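PDB 6HND: aromatic-amino-acid:2-oxoglutarate transaminase, which probably transfers amino groups between aromatic amino acids and 2-oxoglutarate, using pyridoxal 5'-phosphate as cofactor. Local coordinates for residues B[184-196]-B[474-488]. Residues are numbered along the deposited sequence; the frame is centred on the assembly and turned at random.
Sequences ILVEEFTFSPFLR and NMTVDLEFSKDRSNF. With PLP (pyridoxal-5'-phosphate), chain E.
Glu188 and Arg485 form the salt bridge of this contact. Arg485 approaches side-on, its NE giving a hydrogen bond to Glu188 OE2 at 2.9 Å and its NH2 one to Glu188 OE1 at 2.7 Å. Each oxygen is met on its syn side, with the carboxylate and guanidinium planes 31° apart. Ser482 OG donates to Glu188 OE1 from the anti side, and Ile210 N binds OE2. Glu188 reaches this site because CG sits between its backbone N and carbonyl carbon (chi1 67°) and the chain then runs extended.

Backbone bonds make a single bridge at Phe189 and Thr476, in the loop after strand 183-187 of the large mixed sheet, the same loop whose Phe191 lays its ring over the pyridoxal phosphate. Val477 N donates to Glu188 O at 3.1 Å, and Thr190 N to Met475 O at 2.8 Å. One water ties Glu188 O to Asp478 N and Ser482 OG; another joins Ser192 OG to Asn474 O and Thr476 O.

Among the apolar groups, Phe488 turns its edge onto one face of Phe189 in a T-shaped stack, centroids 4.9 Å apart and planes at 75°. Thr476 CG2 lies alongside Phe189, 3.5 Å from its CE1. Val477 CG2 packs against Val186 CG1 at 3.4 Å, tighter than usual van der Waals contact.

Four hydrogen bonds, two on each oxygen, thus hold the buried Glu188 carboxylate, consistent with a charged group of fixed orientation.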
ATOM      1  N   ILE B 184     -20.900  10.845   8.247  1.00 34.86           N
ATOM      2  CA  ILE B 184     -19.823  11.841   8.017  1.00 32.82           C
ATOM      3  C   ILE B 184     -20.395  12.945   7.141  1.00 32.58           C
ATOM      4  O   ILE B 184     -21.115  12.647   6.151  1.00 31.08           O
ATOM      5  CB  ILE B 184     -18.527  11.245   7.439  1.00 33.27           C
ATOM      6  CG1 ILE B 184     -17.469  12.347   7.324  1.00 33.82           C
ATOM      7  CG2 ILE B 184     -18.782  10.529   6.132  1.00 32.87           C
ATOM      8  CD1 ILE B 184     -16.050  11.878   7.299  1.00 35.29           C
ATOM      9  N   LEU B 185     -20.116  14.163   7.564  1.00 30.15           N
ATOM     10  CA  LEU B 185     -20.435  15.417   6.848  1.00 31.88           C
ATOM     11  C   LEU B 185     -19.390  15.593   5.752  1.00 31.99           C
ATOM     12  O   LEU B 185     -18.180  15.640   6.099  1.00 31.11           O
ATOM     13  CB  LEU B 185     -20.343  16.566   7.851  1.00 30.99           C
ATOM     14  CG  LEU B 185     -21.340  16.487   8.981  1.00 32.78           C
ATOM     15  CD1 LEU B 185     -20.937  17.417  10.110  1.00 35.21           C
ATOM     16  CD2 LEU B 185     -22.731  16.811   8.446  1.00 33.75           C
ATOM     17  N   VAL B 186     -19.830  15.697   4.503  1.00 29.58           N
ATOM     18  CA  VAL B 186     -18.915  15.855   3.347  1.00 30.38           C
ATOM     19  C   VAL B 186     -19.358  17.081   2.544  1.00 33.72           C
ATOM     20  O   VAL B 186     -20.580  17.238   2.305  1.00 32.89           O
ATOM     21  CB  VAL B 186     -18.894  14.566   2.513  1.00 31.31           C
ATOM     22  CG1 VAL B 186     -18.024  14.704   1.286  1.00 31.49           C
ATOM     23  CG2 VAL B 186     -18.436  13.370   3.339  1.00 33.46           C
ATOM     24  N   GLU B 187     -18.396  17.912   2.142  1.00 33.44           N
ATOM     25  CA  GLU B 187     -18.623  19.012   1.157  1.00 33.57           C
ATOM     26  C   GLU B 187     -19.387  18.448  -0.048  1.00 33.02           C
ATOM     27  O   GLU B 187     -18.959  17.437  -0.579  1.00 36.83           O
ATOM     28  CB  GLU B 187     -17.295  19.681   0.793  1.00 31.06           C
ATOM     29  CG  GLU B 187     -16.673  20.408   1.974  1.00 30.93           C
ATOM     30  CD  GLU B 187     -15.192  20.704   1.907  1.00 34.68           C
ATOM     31  OE1 GLU B 187     -14.474  19.935   1.234  1.00 37.78           O
ATOM     32  OE2 GLU B 187     -14.740  21.639   2.617  1.00 34.02           O
ATOM     33  N   GLU B 188     -20.479  19.110  -0.441  1.00 32.82           N
ATOM     34  CA  GLU B 188     -21.473  18.607  -1.426  1.00 34.88           C
ATOM     35  C   GLU B 188     -20.790  18.336  -2.766  1.00 35.70           C
ATOM     36  O   GLU B 188     -21.269  17.434  -3.443  1.00 32.50           O
ATOM     37  CB  GLU B 188     -22.640  19.569  -1.617  1.00 34.10           C
ATOM     38  CG  GLU B 188     -22.293  20.895  -2.278  1.00 33.02           C
ATOM     39  CD  GLU B 188     -23.529  21.758  -2.536  1.00 35.81           C
ATOM     40  OE1 GLU B 188     -24.613  21.162  -2.812  1.00 34.12           O
ATOM     41  OE2 GLU B 188     -23.415  23.036  -2.469  1.00 34.11           O
ATOM     42  N   PHE B 189     -19.753  19.109  -3.126  1.00 33.29           N
ATOM     43  CA  PHE B 189     -18.788  18.761  -4.206  1.00 32.69           C
ATOM     44  C   PHE B 189     -17.477  18.422  -3.515  1.00 36.08           C
ATOM     45  O   PHE B 189     -17.023  19.243  -2.656  1.00 35.03           O
ATOM     46  CB  PHE B 189     -18.611  19.874  -5.243  1.00 30.61           C
ATOM     47  CG  PHE B 189     -19.920  20.299  -5.851  1.00 31.18           C
ATOM     48  CD1 PHE B 189     -20.464  19.606  -6.918  1.00 28.97           C
ATOM     49  CD2 PHE B 189     -20.626  21.370  -5.325  1.00 31.46           C
ATOM     50  CE1 PHE B 189     -21.686  19.965  -7.449  1.00 27.05           C
ATOM     51  CE2 PHE B 189     -21.860  21.715  -5.850  1.00 31.58           C
ATOM     52  CZ  PHE B 189     -22.391  21.006  -6.900  1.00 27.80           C
ATOM     53  N   THR B 190     -16.923  17.257  -3.840  1.00 31.94           N
ATOM     54  CA  THR B 190     -15.796  16.690  -3.073  1.00 31.07           C
ATOM     55  C   THR B 190     -14.882  15.852  -3.979  1.00 36.62           C
ATOM     56  O   THR B 190     -15.152  15.705  -5.209  1.00 37.17           O
ATOM     57  CB  THR B 190     -16.343  15.899  -1.876  1.00 32.17           C
ATOM     58  OG1 THR B 190     -15.296  15.655  -0.932  1.00 33.96           O
ATOM     59  CG2 THR B 190     -16.946  14.573  -2.273  1.00 31.06           C
ATOM     60  N   PHE B 191     -13.803  15.369  -3.374  1.00 37.27           N
ATOM     61  CA  PHE B 191     -12.942  14.278  -3.873  1.00 37.20           C
ATOM     62  C   PHE B 191     -13.734  12.975  -3.734  1.00 33.55           C
ATOM     63  O   PHE B 191     -13.699  12.333  -2.673  1.00 32.28           O
ATOM     64  CB  PHE B 191     -11.604  14.332  -3.135  1.00 36.61           C
ATOM     65  CG  PHE B 191     -10.605  13.319  -3.613  1.00 36.57           C
ATOM     66  CD1 PHE B 191     -10.113  13.388  -4.901  1.00 36.12           C
ATOM     67  CD2 PHE B 191     -10.178  12.294  -2.786  1.00 36.41           C
ATOM     68  CE1 PHE B 191      -9.207  12.443  -5.348  1.00 38.80           C
ATOM     69  CE2 PHE B 191      -9.268  11.353  -3.239  1.00 42.43           C
ATOM     70  CZ  PHE B 191      -8.781  11.436  -4.521  1.00 39.37           C
ATOM     71  N   SER B 192     -14.458  12.641  -4.802  1.00 36.49           N
ATOM     72  CA  SER B 192     -15.314  11.432  -5.001  1.00 38.13           C
ATOM     73  C   SER B 192     -14.733  10.164  -4.372  1.00 32.59           C
ATOM     74  O   SER B 192     -15.464   9.422  -3.732  1.00 32.21           O
ATOM     75  CB  SER B 192     -15.586  11.204  -6.477  1.00 36.76           C
ATOM     76  OG  SER B 192     -16.500  12.176  -6.949  1.00 40.70           O
ATOM     77  N   PRO B 193     -13.448   9.809  -4.560  1.00 29.78           N
ATOM     78  CA  PRO B 193     -12.972   8.548  -4.023  1.00 32.84           C
ATOM     79  C   PRO B 193     -13.168   8.463  -2.497  1.00 34.22           C
ATOM     80  O   PRO B 193     -13.394   7.357  -2.002  1.00 32.71           O
ATOM     81  CB  PRO B 193     -11.517   8.503  -4.513  1.00 35.89           C
ATOM     82  CG  PRO B 193     -11.532   9.349  -5.770  1.00 33.50           C
ATOM     83  CD  PRO B 193     -12.426  10.492  -5.364  1.00 33.04           C
ATOM     84  N   PHE B 194     -13.179   9.598  -1.789  1.00 31.26           N
ATOM     85  CA  PHE B 194     -13.442   9.616  -0.327  1.00 31.60           C
ATOM     86  C   PHE B 194     -14.706   8.808   0.039  1.00 35.12           C
ATOM     87  O   PHE B 194     -14.742   8.089   1.080  1.00 37.37           O
ATOM     88  CB  PHE B 194     -13.586  11.037   0.198  1.00 32.03           C
ATOM     89  CG  PHE B 194     -13.808  11.035   1.674  1.00 28.22           C
ATOM     90  CD1 PHE B 194     -12.744  10.844   2.520  1.00 30.09           C
ATOM     91  CD2 PHE B 194     -15.083  11.087   2.196  1.00 29.65           C
ATOM     92  CE1 PHE B 194     -12.939  10.732   3.884  1.00 29.74           C
ATOM     93  CE2 PHE B 194     -15.276  10.984   3.569  1.00 30.55           C
ATOM     94  CZ  PHE B 194     -14.203  10.808   4.410  1.00 28.63           C
ATOM     95  N   LEU B 195     -15.760   8.929  -0.757  1.00 32.57           N
ATOM     96  CA  LEU B 195     -17.031   8.230  -0.467  1.00 33.42           C
ATOM     97  C   LEU B 195     -16.827   6.709  -0.486  1.00 36.50           C
ATOM     98  O   LEU B 195     -17.599   6.002   0.193  1.00 37.26           O
ATOM     99  CB  LEU B 195     -18.085   8.685  -1.472  1.00 34.17           C
ATOM    100  CG  LEU B 195     -18.361  10.187  -1.445  1.00 35.66           C
ATOM    101  CD1 LEU B 195     -19.252  10.579  -2.615  1.00 36.61           C
ATOM    102  CD2 LEU B 195     -18.954  10.618  -0.107  1.00 33.00           C
ATOM    103  N   ARG B 196     -15.836   6.194  -1.211  1.00 34.51           N
ATOM    104  CA  ARG B 196     -15.560   4.738  -1.188  1.00 35.93           C
ATOM    105  C   ARG B 196     -15.063   4.350   0.215  1.00 34.88           C
ATOM    106  O   ARG B 196     -15.469   3.284   0.741  1.00 35.36           O
ATOM    107  CB  ARG B 196     -14.540   4.395  -2.268  1.00 42.15           C
ATOM    108  CG  ARG B 196     -15.060   4.579  -3.686  1.00 51.96           C
ATOM    109  CD  ARG B 196     -13.958   4.161  -4.647  1.00 69.08           C
ATOM    110  NE  ARG B 196     -14.411   3.778  -5.982  1.00 82.84           N
ATOM    111  CZ  ARG B 196     -14.749   2.542  -6.375  1.00 97.17           C
ATOM    112  NH1 ARG B 196     -14.711   1.510  -5.538  1.00 92.06           N
ATOM    113  NH2 ARG B 196     -15.123   2.348  -7.631  1.00108.32           N
ATOM    114  N   ASN B 474     -20.421  15.186 -11.565  1.00 34.83           N
ATOM    115  CA  ASN B 474     -19.627  13.952 -11.322  1.00 34.88           C
ATOM    116  C   ASN B 474     -18.939  13.991  -9.947  1.00 38.91           C
ATOM    117  O   ASN B 474     -18.355  12.950  -9.553  1.00 41.67           O
ATOM    118  CB  ASN B 474     -18.609  13.697 -12.429  1.00 38.77           C
ATOM    119  CG  ASN B 474     -19.216  13.045 -13.658  1.00 43.09           C
ATOM    120  OD1 ASN B 474     -20.394  12.675 -13.671  1.00 42.49           O
ATOM    121  ND2 ASN B 474     -18.403  12.891 -14.691  1.00 44.27           N
ATOM    122  N   MET B 475     -18.967  15.100  -9.208  1.00 34.27           N
ATOM    123  CA  MET B 475     -18.137  15.179  -7.975  1.00 38.56           C
ATOM    124  C   MET B 475     -19.004  15.471  -6.753  1.00 35.88           C
ATOM    125  O   MET B 475     -18.507  16.104  -5.809  1.00 38.29           O
ATOM    126  CB  MET B 475     -17.053  16.231  -8.147  1.00 41.87           C
ATOM    127  CG  MET B 475     -15.963  15.748  -9.090  1.00 47.41           C
ATOM    128  SD  MET B 475     -14.755  17.053  -9.427  1.00 57.80           S
ATOM    129  CE  MET B 475     -15.854  18.285 -10.121  1.00 57.58           C
ATOM    130  N   THR B 476     -20.216  14.928  -6.759  1.00 31.54           N
ATOM    131  CA  THR B 476     -21.271  15.200  -5.765  1.00 35.26           C
ATOM    132  C   THR B 476     -21.325  14.061  -4.762  1.00 34.42           C
ATOM    133  O   THR B 476     -21.052  12.927  -5.155  1.00 35.04           O
ATOM    134  CB  THR B 476     -22.645  15.397  -6.416  1.00 37.98           C
ATOM    135  OG1 THR B 476     -22.936  14.262  -7.236  1.00 40.36           O
ATOM    136  CG2 THR B 476     -22.689  16.670  -7.233  1.00 38.57           C
ATOM    137  N   VAL B 477     -21.683  14.376  -3.517  1.00 35.27           N
ATOM    138  CA  VAL B 477     -22.121  13.371  -2.515  1.00 36.41           C
ATOM    139  C   VAL B 477     -23.499  12.854  -2.937  1.00 39.58           C
ATOM    140  O   VAL B 477     -23.684  11.634  -2.966  1.00 42.36           O
ATOM    141  CB  VAL B 477     -22.118  13.985  -1.113  1.00 39.25           C
ATOM    142  CG1 VAL B 477     -22.680  13.006  -0.087  1.00 40.17           C
ATOM    143  CG2 VAL B 477     -20.703  14.455  -0.753  1.00 38.24           C
ATOM    144  N   ASP B 478     -24.395  13.764  -3.320  1.00 40.18           N
ATOM    145  CA  ASP B 478     -25.798  13.467  -3.697  1.00 42.60           C
ATOM    146  C   ASP B 478     -26.187  14.405  -4.843  1.00 41.56           C
ATOM    147  O   ASP B 478     -26.246  15.634  -4.639  1.00 35.49           O
ATOM    148  CB  ASP B 478     -26.742  13.619  -2.499  1.00 46.03           C
ATOM    149  CG  ASP B 478     -28.135  13.052  -2.750  1.00 50.71           C
ATOM    150  OD1 ASP B 478     -28.881  13.624  -3.580  1.00 47.86           O
ATOM    151  OD2 ASP B 478     -28.461  12.040  -2.116  1.00 64.02           O
ATOM    152  N   LEU B 479     -26.486  13.820  -5.994  1.00 46.53           N
ATOM    153  CA  LEU B 479     -26.748  14.538  -7.253  1.00 51.36           C
ATOM    154  C   LEU B 479     -28.024  15.373  -7.113  1.00 48.34           C
ATOM    155  O   LEU B 479     -27.961  16.555  -7.455  1.00 47.95           O
ATOM    156  CB  LEU B 479     -26.845  13.508  -8.382  1.00 57.23           C
ATOM    157  CG  LEU B 479     -26.913  14.099  -9.791  1.00 63.10           C
ATOM    158  CD1 LEU B 479     -25.933  15.260  -9.940  1.00 65.98           C
ATOM    159  CD2 LEU B 479     -26.648  13.026 -10.841  1.00 65.93           C
ATOM    160  N   GLU B 480     -29.124  14.797  -6.615  1.00 46.43           N
ATOM    161  CA  GLU B 480     -30.417  15.525  -6.477  1.00 46.49           C
ATOM    162  C   GLU B 480     -30.180  16.745  -5.587  1.00 44.61           C
ATOM    163  O   GLU B 480     -30.597  17.868  -5.942  1.00 43.32           O
ATOM    164  CB  GLU B 480     -31.520  14.626  -5.903  1.00 53.61           C
ATOM    165  CG  GLU B 480     -32.498  14.119  -6.958  1.00 62.43           C
ATOM    166  CD  GLU B 480     -33.241  15.222  -7.703  1.00 66.94           C
ATOM    167  OE1 GLU B 480     -33.265  15.158  -8.943  1.00 65.96           O
ATOM    168  OE2 GLU B 480     -33.760  16.166  -7.039  1.00 62.66           O
ATOM    169  N   PHE B 481     -29.484  16.543  -4.477  1.00 38.39           N
ATOM    170  CA  PHE B 481     -29.233  17.630  -3.508  1.00 38.11           C
ATOM    171  C   PHE B 481     -28.541  18.814  -4.189  1.00 38.23           C
ATOM    172  O   PHE B 481     -28.949  19.944  -3.917  1.00 38.50           O
ATOM    173  CB  PHE B 481     -28.346  17.125  -2.380  1.00 39.35           C
ATOM    174  CG  PHE B 481     -28.146  18.115  -1.265  1.00 39.96           C
ATOM    175  CD1 PHE B 481     -29.104  18.261  -0.267  1.00 38.38           C
ATOM    176  CD2 PHE B 481     -26.978  18.861  -1.194  1.00 36.94           C
ATOM    177  CE1 PHE B 481     -28.895  19.148   0.784  1.00 38.22           C
ATOM    178  CE2 PHE B 481     -26.759  19.718  -0.126  1.00 39.46           C
ATOM    179  CZ  PHE B 481     -27.719  19.866   0.859  1.00 37.93           C
ATOM    180  N   SER B 482     -27.516  18.551  -5.005  1.00 34.52           N
ATOM    181  CA  SER B 482     -26.557  19.559  -5.519  1.00 35.82           C
ATOM    182  C   SER B 482     -26.859  19.999  -6.966  1.00 37.34           C
ATOM    183  O   SER B 482     -26.161  20.872  -7.472  1.00 44.23           O
ATOM    184  CB  SER B 482     -25.184  18.997  -5.368  1.00 34.58           C
ATOM    185  OG  SER B 482     -24.955  18.692  -4.010  1.00 32.93           O
ATOM    186  N   LYS B 483     -27.873  19.429  -7.593  1.00 38.94           N
ATOM    187  CA  LYS B 483     -28.345  19.685  -8.984  1.00 47.08           C
ATOM    188  C   LYS B 483     -28.206  21.170  -9.331  1.00 42.64           C
ATOM    189  O   LYS B 483     -27.570  21.496 -10.364  1.00 39.93           O
ATOM    190  CB  LYS B 483     -29.828  19.281  -9.096  1.00 53.45           C
ATOM    191  CG  LYS B 483     -30.225  18.451 -10.302  1.00 61.13           C
ATOM    192  CD  LYS B 483     -31.714  18.516 -10.652  1.00 64.64           C
ATOM    193  CE  LYS B 483     -32.642  18.201  -9.496  1.00 69.14           C
ATOM    194  NZ  LYS B 483     -33.219  19.429  -8.901  1.00 70.25           N
ATOM    195  N   ASP B 484     -28.830  22.032  -8.523  1.00 38.02           N
ATOM    196  CA  ASP B 484     -28.988  23.479  -8.840  1.00 41.54           C
ATOM    197  C   ASP B 484     -27.646  24.216  -8.805  1.00 37.20           C
ATOM    198  O   ASP B 484     -27.606  25.274  -9.385  1.00 38.45           O
ATOM    199  CB  ASP B 484     -29.962  24.173  -7.894  1.00 45.22           C
ATOM    200  CG  ASP B 484     -31.401  23.754  -8.123  1.00 50.85           C
ATOM    201  OD1 ASP B 484     -31.735  23.377  -9.281  1.00 53.51           O
ATOM    202  OD2 ASP B 484     -32.167  23.801  -7.139  1.00 52.76           O
ATOM    203  N   ARG B 485     -26.600  23.682  -8.164  1.00 33.28           N
ATOM    204  CA  ARG B 485     -25.259  24.324  -8.105  1.00 31.95           C
ATOM    205  C   ARG B 485     -24.251  23.560  -8.968  1.00 33.30           C
ATOM    206  O   ARG B 485     -23.029  23.857  -8.882  1.00 35.34           O
ATOM    207  CB  ARG B 485     -24.866  24.451  -6.634  1.00 35.26           C
ATOM    208  CG  ARG B 485     -25.784  25.401  -5.886  1.00 33.89           C
ATOM    209  CD  ARG B 485     -25.452  25.502  -4.426  1.00 36.92           C
ATOM    210  NE  ARG B 485     -25.706  24.237  -3.772  1.00 37.16           N
ATOM    211  CZ  ARG B 485     -26.898  23.720  -3.526  1.00 37.83           C
ATOM    212  NH1 ARG B 485     -28.005  24.353  -3.881  1.00 38.75           N
ATOM    213  NH2 ARG B 485     -26.981  22.542  -2.931  1.00 40.83           N
ATOM    214  N   SER B 486     -24.737  22.653  -9.818  1.00 35.49           N
ATOM    215  CA  SER B 486     -23.911  21.724 -10.633  1.00 37.30           C
ATOM    216  C   SER B 486     -23.544  22.380 -11.958  1.00 35.97           C
ATOM    217  O   SER B 486     -22.878  21.700 -12.771  1.00 37.89           O
ATOM    218  CB  SER B 486     -24.622  20.430 -10.865  1.00 41.38           C
ATOM    219  OG  SER B 486     -24.666  19.690  -9.663  1.00 45.72           O
ATOM    220  N   ASN B 487     -23.925  23.650 -12.142  1.00 34.82           N
ATOM    221  CA  ASN B 487     -23.703  24.402 -13.413  1.00 35.44           C
ATOM    222  C   ASN B 487     -22.246  24.875 -13.508  1.00 31.95           C
ATOM    223  O   ASN B 487     -22.003  26.073 -13.692  1.00 30.62           O
ATOM    224  CB  ASN B 487     -24.693  25.563 -13.560  1.00 37.71           C
ATOM    225  CG  ASN B 487     -24.627  26.552 -12.411  1.00 38.77           C
ATOM    226  OD1 ASN B 487     -24.462  26.158 -11.247  1.00 35.86           O
ATOM    227  ND2 ASN B 487     -24.709  27.833 -12.751  1.00 31.13           N
ATOM    228  N   PHE B 488     -21.277  23.970 -13.422  1.00 31.88           N
ATOM    229  CA  PHE B 488     -19.857  24.372 -13.553  1.00 33.96           C
ATOM    230  C   PHE B 488     -19.032  23.200 -14.054  1.00 33.81           C
ATOM    231  O   PHE B 488     -19.422  22.062 -13.826  1.00 39.61           O
ATOM    232  CB  PHE B 488     -19.280  24.932 -12.247  1.00 30.66           C
ATOM    233  CG  PHE B 488     -19.111  23.954 -11.114  1.00 30.31           C
ATOM    234  CD1 PHE B 488     -20.138  23.731 -10.210  1.00 35.23           C
ATOM    235  CD2 PHE B 488     -17.905  23.311 -10.906  1.00 32.94           C
ATOM    236  CE1 PHE B 488     -19.954  22.880  -9.125  1.00 37.33           C
ATOM    237  CE2 PHE B 488     -17.734  22.425  -9.852  1.00 34.35           C
ATOM    238  CZ  PHE B 488     -18.761  22.202  -8.970  1.00 36.39           C
TER
HETATM  239  N1  PLP E 601      -7.628  14.580  -2.053  1.00 39.90           N
HETATM  240  C2  PLP E 601      -7.684  15.597  -2.903  1.00 44.47           C
HETATM  241  C2A PLP E 601      -8.528  16.762  -2.512  1.00 44.21           C
HETATM  242  C3  PLP E 601      -6.936  15.578  -4.113  1.00 47.94           C
HETATM  243  O3  PLP E 601      -7.011  16.646  -4.964  1.00 45.93           O
HETATM  244  C4  PLP E 601      -6.136  14.446  -4.422  1.00 50.37           C
HETATM  245  C4A PLP E 601      -5.282  14.468  -5.633  1.00 56.35           C
HETATM  246  C5  PLP E 601      -6.094  13.393  -3.483  1.00 46.85           C
HETATM  247  C6  PLP E 601      -6.861  13.508  -2.349  1.00 45.98           C
HETATM  248  C5A PLP E 601      -5.365  12.098  -3.728  1.00 42.50           C
HETATM  249  O4P PLP E 601      -3.921  12.158  -3.586  1.00 42.56           O
HETATM  250  P   PLP E 601      -3.045  10.800  -3.713  1.00 38.00           P
HETATM  251  O1P PLP E 601      -3.869   9.678  -3.094  1.00 37.33           O
HETATM  252  O2P PLP E 601      -1.775  11.201  -2.966  1.00 34.05           O
HETATM  253  O3P PLP E 601      -2.815  10.575  -5.172  1.00 39.78           O
HETATM  254  O   HOH W   1     -23.786  16.470  -3.017  1.00 31.62           O
HETATM  255  O   HOH W   2     -19.090  11.730  -7.011  1.00 44.41           O